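Local coordinates for protein TetR family transcriptional repressor LfrR (Mycobacterium smegmatis, PDB 2WGB) that represses transcription of the lfrRA operon by binding directly to the lfrR-lfrA promoter region, as a TetR family repressor, at residues I102-Y107 with L155-Y160; R61-H66 with A120-G125. All blocks are in the same frame, centred on the assembly; numbering follows the deposited sequence.

Contact 1: residues I102-Y107 with L155-Y160; sequences IVLFVY and LMQAGY
Gln157 reaches from helix 147-164 to the backbone of a 3-10 turn, 102-104, in the all-helical body of this TetR family repressor. Its NE2 donates to Val103 O at 3.0 Å. The N-H...O angle is 156°, and the acceptor lies close to the plane of the Gln157 amide. The donor is tilted 25° out of the carbonyl plane of Val103. The chain of Gln157 is extended beyond CG, which carries the amide across the gap to the turn. Apolar groups pack beside this bond. Val103 CG2 comes within 3.9 Å of Tyr160 CB and 4.1 Å of Gln157 CG. Leu104 crosses Tyr160 at about a right angle, with CD1 3.9 Å from CE2 of that ring. The other branch of Leu104, CD2, touches Gln157 CG. Tyr160 has CG anti to its backbone N (chi1 171°), and this turns its ring to Leu104.

Further out, Gln157 NE2 also bonds to Glu109 O, while OE1 accepts from Gln157 NE2 of the second subunit. Both polar ends of this buried amide are thus satisfied, and its rotation is fixed. The residue joins the turn to the subunit interface. The turn itself is closed by Phe105 N, which donates to Ile102 O at 3.0 Å.

Contact 2: residues R61-H66 with A120-G125; sequences RALARH and AYFDIG. With SO4 (sulfate ion), chain C.
Sulfate O3 takes hydrogen bonds from both terminal nitrogens of Arg65, next to where helix 56-78 packs against the end of helix 116-122. The NH2 bond is 3.1 Å long with an N-H...O3 angle of 158°, and the one from NH1 is weak. O3 lies in the guanidinium plane, at its edge. A second bond from NH2, to sulfate O4, is also weak. The sulfate probably comes from the crystallisation liquor.

The two helices themselves meet through apolar groups. Ala64 CB touches both rings of the other segment. It lies 3.8 Å from Tyr121 CE2 and meets the edge of the Phe122 ring, in its plane, 4.0 Å from CD1. Leu63 crosses Phe122 obliquely and brings CD2 to 3.8 Å from CZ. With chi1 at 177°, CG of Tyr121 lies opposite the backbone N. The ring therefore points across at helix 56-78, and OH ends 3.4 Å from Arg61 CA.

Helix 116-122 ends here, and Asp123 leaves it with positive phi (52°). Phe122 O accepts from His68 NE2, a further tie to helix 56-78. Helix 10-29 adds Met24 against Phe122 and Leu27 against Leu63, so three helices meet around this point, where the DNA-binding domain joins the body of the repressor.

How the contacts relate
Contact 1 is centred about 6 Å from the centre of the chain, and contact 2 about 11 Å, nearer the DNA-binding end. Their centres are 15 Å apart. Four of the five touching residues are buried in contact 1. Contact 2 has a buried centre of three residues and two exposed ones at its margin. Contact 1 combines apolar packing with a buried amide that reaches the second subunit, whereas contact 2 is apolar between its segments. Their segments alternate along the chain and touch directly. Tyr107 N probably bonds to Ile124 O at 3.0 Å, and Phe105 packs on both Ile124 and Phe122. Helix 10-29 borders both contacts, with Met24 touching Phe105 and Phe122.

Contact 1: residues I102-Y107 with L155-Y160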
loop_
_atom_site.group_PDB
_atom_site.type_symbol
_atom_site.label_atom_id
_atom_site.label_comp_id
_atom_site.label_asym_id
_atom_site.label_seq_id
_atom_site.Cartn_x
_atom_site.Cartn_y
_atom_site.Cartn_z
ATOM N N ILE A 102 3.654 -8.876 -3.979
ATOM C CA ILE A 102 4.817 -8.894 -3.089
ATOM C C ILE A 102 5.181 -7.480 -2.605
ATOM O O ILE A 102 5.595 -7.300 -1.456
ATOM C CB ILE A 102 6.024 -9.586 -3.770
ATOM C CG1 ILE A 102 5.761 -11.095 -3.877
ATOM C CG2 ILE A 102 7.328 -9.302 -3.015
ATOM C CD1 ILE A 102 6.837 -11.878 -4.656
ATOM N N VAL A 103 4.987 -6.469 -3.457
ATOM C CA VAL A 103 5.389 -5.105 -3.068
ATOM C C VAL A 103 4.566 -4.553 -1.898
ATOM O O VAL A 103 4.994 -3.615 -1.221
ATOM C CB VAL A 103 5.325 -4.076 -4.234
ATOM C CG1 VAL A 103 6.252 -4.473 -5.372
ATOM C CG2 VAL A 103 3.881 -3.866 -4.714
ATOM N N LEU A 104 3.392 -5.133 -1.667
ATOM C CA LEU A 104 2.535 -4.713 -0.554
ATOM C C LEU A 104 3.133 -5.077 0.801
ATOM O O LEU A 104 2.793 -4.462 1.814
ATOM C CB LEU A 104 1.160 -5.366 -0.682
ATOM C CG LEU A 104 0.386 -5.088 -1.976
ATOM C CD1 LEU A 104 -0.860 -5.944 -2.030
ATOM C CD2 LEU A 104 0.010 -3.616 -2.057
ATOM N N PHE A 105 4.027 -6.068 0.819
ATOM C CA PHE A 105 4.551 -6.607 2.079
ATOM C C PHE A 105 5.960 -6.170 2.472
ATOM O O PHE A 105 6.507 -6.665 3.462
ATOM C CB PHE A 105 4.446 -8.141 2.087
ATOM C CG PHE A 105 3.021 -8.632 2.096
ATOM C CD1 PHE A 105 2.372 -8.898 3.291
ATOM C CD2 PHE A 105 2.321 -8.793 0.906
ATOM C CE1 PHE A 105 1.044 -9.328 3.302
ATOM C CE2 PHE A 105 1.002 -9.225 0.912
ATOM C CZ PHE A 105 0.365 -9.491 2.112
ATOM N N VAL A 106 6.544 -5.238 1.724
ATOM C CA VAL A 106 7.909 -4.763 2.026
ATOM C C VAL A 106 8.008 -4.310 3.497
ATOM O O VAL A 106 7.157 -3.568 3.991
ATOM C CB VAL A 106 8.343 -3.657 1.028
ATOM C CG1 VAL A 106 9.658 -3.015 1.436
ATOM C CG2 VAL A 106 8.445 -4.252 -0.382
ATOM N N TYR A 107 9.046 -4.774 4.191
ATOM C CA TYR A 107 9.151 -4.591 5.643
ATOM C C TYR A 107 9.144 -3.116 6.062
ATOM O O TYR A 107 8.444 -2.737 7.000
ATOM C CB TYR A 107 10.415 -5.278 6.183
ATOM C CG TYR A 107 10.295 -5.850 7.595
ATOM C CD1 TYR A 107 11.108 -6.897 8.000
ATOM C CD2 TYR A 107 9.365 -5.360 8.505
ATOM C CE1 TYR A 107 11.010 -7.441 9.272
ATOM C CE2 TYR A 107 9.260 -5.900 9.795
ATOM C CZ TYR A 107 10.090 -6.944 10.166
ATOM O OH TYR A 107 10.013 -7.497 11.430
ATOM N N LEU A 155 4.718 4.468 -4.041
ATOM C CA LEU A 155 4.448 4.604 -5.478
ATOM C C LEU A 155 4.417 3.249 -6.204
ATOM O O LEU A 155 3.625 3.054 -7.128
ATOM C CB LEU A 155 5.476 5.532 -6.144
ATOM C CG LEU A 155 5.322 7.026 -5.842
ATOM C CD1 LEU A 155 6.501 7.809 -6.456
ATOM C CD2 LEU A 155 3.948 7.556 -6.362
ATOM N N MET A 156 5.271 2.317 -5.794
ATOM C CA MET A 156 5.227 0.962 -6.376
ATOM C C MET A 156 3.894 0.280 -6.051
ATOM O O MET A 156 3.321 -0.427 -6.897
ATOM C CB MET A 156 6.375 0.090 -5.850
ATOM C CG MET A 156 7.771 0.465 -6.337
ATOM S SD MET A 156 7.926 0.635 -8.135
ATOM C CE MET A 156 7.097 -0.851 -8.693
ATOM N N GLN A 157 3.421 0.471 -4.819
ATOM C CA GLN A 157 2.134 -0.097 -4.390
ATOM C C GLN A 157 0.969 0.546 -5.147
ATOM O O GLN A 157 0.040 -0.149 -5.574
ATOM C CB GLN A 157 1.959 0.018 -2.862
ATOM C CG GLN A 157 3.027 -0.816 -2.097
ATOM C CD GLN A 157 3.219 -0.388 -0.643
ATOM O OE1 GLN A 157 2.546 0.509 -0.153
ATOM N NE2 GLN A 157 4.145 -1.050 0.051
ATOM N N ALA A 158 1.025 1.865 -5.335
ATOM C CA ALA A 158 0.037 2.549 -6.174
ATOM C C ALA A 158 0.054 1.982 -7.586
ATOM O O ALA A 158 -0.997 1.805 -8.204
ATOM C CB ALA A 158 0.305 4.057 -6.209
ATOM N N GLY A 159 1.251 1.703 -8.109
ATOM C CA GLY A 159 1.365 1.160 -9.455
ATOM C C GLY A 159 0.786 -0.243 -9.587
ATOM O O GLY A 159 0.125 -0.572 -10.579
ATOM N N TYR A 160 1.070 -1.085 -8.598
ATOM C CA TYR A 160 0.451 -2.402 -8.509
ATOM C C TYR A 160 -1.086 -2.306 -8.494
ATOM O O TYR A 160 -1.770 -3.000 -9.255
ATOM C CB TYR A 160 0.957 -3.183 -7.279
ATOM C CG TYR A 160 0.150 -4.440 -7.082
ATOM C CD1 TYR A 160 0.185 -5.458 -8.028
ATOM C CD2 TYR A 160 -0.707 -4.578 -5.999
ATOM C CE1 TYR A 160 -0.590 -6.606 -7.879
ATOM C CE2 TYR A 160 -1.484 -5.721 -5.844
ATOM C CZ TYR A 160 -1.418 -6.725 -6.781
ATOM O OH TYR A 160 -2.200 -7.846 -6.628
#

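Contact 2: residues R61-H66 with A120-G125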
loop_
_atom_site.group_PDB
_atom_site.type_symbol
_atom_site.label_atom_id
_atom_site.label_comp_id
_atom_site.label_asym_id
_atom_site.label_seq_id
_atom_site.Cartn_x
_atom_site.Cartn_y
_atom_site.Cartn_z
ATOM N N ARG A 61 5.102 -21.596 4.708
ATOM C CA ARG A 61 6.554 -21.730 4.699
ATOM C C ARG A 61 7.075 -21.783 3.269
ATOM O O ARG A 61 8.053 -21.119 2.923
ATOM C CB ARG A 61 6.954 -22.990 5.475
ATOM C CG ARG A 61 8.425 -23.119 5.785
ATOM C CD ARG A 61 8.644 -24.280 6.763
ATOM N NE ARG A 61 10.024 -24.753 6.762
ATOM C CZ ARG A 61 10.447 -25.810 6.075
ATOM N NH1 ARG A 61 9.594 -26.503 5.332
ATOM N NH2 ARG A 61 11.721 -26.174 6.132
ATOM N N ALA A 62 6.409 -22.576 2.432
ATOM C CA ALA A 62 6.736 -22.642 1.006
ATOM C C ALA A 62 6.520 -21.302 0.287
ATOM O O ALA A 62 7.294 -20.921 -0.606
ATOM C CB ALA A 62 5.927 -23.760 0.327
ATOM N N LEU A 63 5.463 -20.586 0.657
ATOM C CA LEU A 63 5.215 -19.280 0.064
ATOM C C LEU A 63 6.369 -18.300 0.364
ATOM O O LEU A 63 6.816 -17.566 -0.511
ATOM C CB LEU A 63 3.895 -18.702 0.580
ATOM C CG LEU A 63 3.523 -17.300 0.086
ATOM C CD1 LEU A 63 3.499 -17.233 -1.454
ATOM C CD2 LEU A 63 2.160 -16.895 0.667
ATOM N N ALA A 64 6.832 -18.272 1.610
ATOM C CA ALA A 64 7.915 -17.359 1.975
ATOM C C ALA A 64 9.170 -17.643 1.149
ATOM O O ALA A 64 9.840 -16.730 0.681
ATOM C CB ALA A 64 8.220 -17.452 3.495
ATOM N N ARG A 65 9.515 -18.914 0.992
ATOM C CA ARG A 65 10.675 -19.263 0.173
ATOM C C ARG A 65 10.488 -18.818 -1.291
ATOM O O ARG A 65 11.418 -18.328 -1.931
ATOM C CB ARG A 65 10.953 -20.766 0.241
ATOM C CG ARG A 65 11.884 -21.284 -0.854
ATOM C CD ARG A 65 12.264 -22.754 -0.626
ATOM N NE ARG A 65 12.855 -22.934 0.695
ATOM C CZ ARG A 65 14.161 -22.889 0.943
ATOM N NH1 ARG A 65 14.606 -23.043 2.182
ATOM N NH2 ARG A 65 15.022 -22.695 -0.048
ATOM N N HIS A 66 9.279 -18.987 -1.814
ATOM C CA HIS A 66 8.976 -18.619 -3.197
ATOM C C HIS A 66 9.072 -17.104 -3.390
ATOM O O HIS A 66 9.630 -16.631 -4.375
ATOM C CB HIS A 66 7.578 -19.142 -3.559
ATOM C CG HIS A 66 7.091 -18.729 -4.915
ATOM N ND1 HIS A 66 7.731 -19.087 -6.083
ATOM C CD2 HIS A 66 5.989 -18.032 -5.289
ATOM C CE1 HIS A 66 7.060 -18.606 -7.115
ATOM N NE2 HIS A 66 6.000 -17.960 -6.661
ATOM N N ALA A 120 6.163 -9.036 8.712
ATOM C CA ALA A 120 7.296 -9.439 9.546
ATOM C C ALA A 120 7.744 -10.876 9.234
ATOM O O ALA A 120 8.938 -11.184 9.238
ATOM C CB ALA A 120 6.947 -9.285 11.045
ATOM N N TYR A 121 6.781 -11.753 8.969
ATOM C CA TYR A 121 7.079 -13.149 8.654
ATOM C C TYR A 121 7.848 -13.288 7.323
ATOM O O TYR A 121 8.870 -13.968 7.249
ATOM C CB TYR A 121 5.781 -13.982 8.619
ATOM C CG TYR A 121 6.019 -15.427 8.219
ATOM C CD1 TYR A 121 6.589 -16.327 9.107
ATOM C CD2 TYR A 121 5.705 -15.876 6.943
ATOM C CE1 TYR A 121 6.822 -17.643 8.743
ATOM C CE2 TYR A 121 5.932 -17.184 6.570
ATOM C CZ TYR A 121 6.485 -18.063 7.470
ATOM O OH TYR A 121 6.706 -19.368 7.092
ATOM N N PHE A 122 7.343 -12.651 6.274
ATOM C CA PHE A 122 8.045 -12.634 4.995
ATOM C C PHE A 122 9.412 -11.948 5.070
ATOM O O PHE A 122 10.349 -12.386 4.401
ATOM C CB PHE A 122 7.194 -11.969 3.914
ATOM C CG PHE A 122 5.956 -12.757 3.544
ATOM C CD1 PHE A 122 6.021 -14.134 3.359
ATOM C CD2 PHE A 122 4.745 -12.121 3.384
ATOM C CE1 PHE A 122 4.884 -14.867 3.025
ATOM C CE2 PHE A 122 3.597 -12.846 3.059
ATOM C CZ PHE A 122 3.672 -14.216 2.876
ATOM N N ASP A 123 9.503 -10.867 5.846
ATOM C CA ASP A 123 10.780 -10.157 6.077
ATOM C C ASP A 123 11.479 -9.815 4.750
ATOM O O ASP A 123 12.523 -10.376 4.402
ATOM C CB ASP A 123 11.688 -10.985 6.994
ATOM C CG ASP A 123 12.839 -10.176 7.581
ATOM O OD1 ASP A 123 12.975 -8.981 7.243
ATOM O OD2 ASP A 123 13.612 -10.753 8.382
ATOM N N ILE A 124 10.886 -8.867 4.032
ATOM C CA ILE A 124 11.349 -8.457 2.712
ATOM C C ILE A 124 12.083 -7.116 2.822
ATOM O O ILE A 124 11.450 -6.076 3.045
ATOM C CB ILE A 124 10.132 -8.300 1.763
ATOM C CG1 ILE A 124 9.347 -9.614 1.663
ATOM C CG2 ILE A 124 10.570 -7.852 0.369
ATOM C CD1 ILE A 124 7.910 -9.420 1.117
ATOM N N GLY A 125 13.407 -7.136 2.673
ATOM C CA GLY A 125 14.204 -5.921 2.790
ATOM C C GLY A 125 14.375 -5.184 1.472
ATOM O O GLY A 125 13.753 -5.553 0.475
HETATM S S SO4 C . 18.354 -21.464 0.871
HETATM O O1 SO4 C . 18.221 -20.539 1.991
HETATM O O2 SO4 C . 19.763 -21.571 0.500
HETATM O O3 SO4 C . 17.833 -22.764 1.280
HETATM O O4 SO4 C . 17.588 -20.966 -0.271
#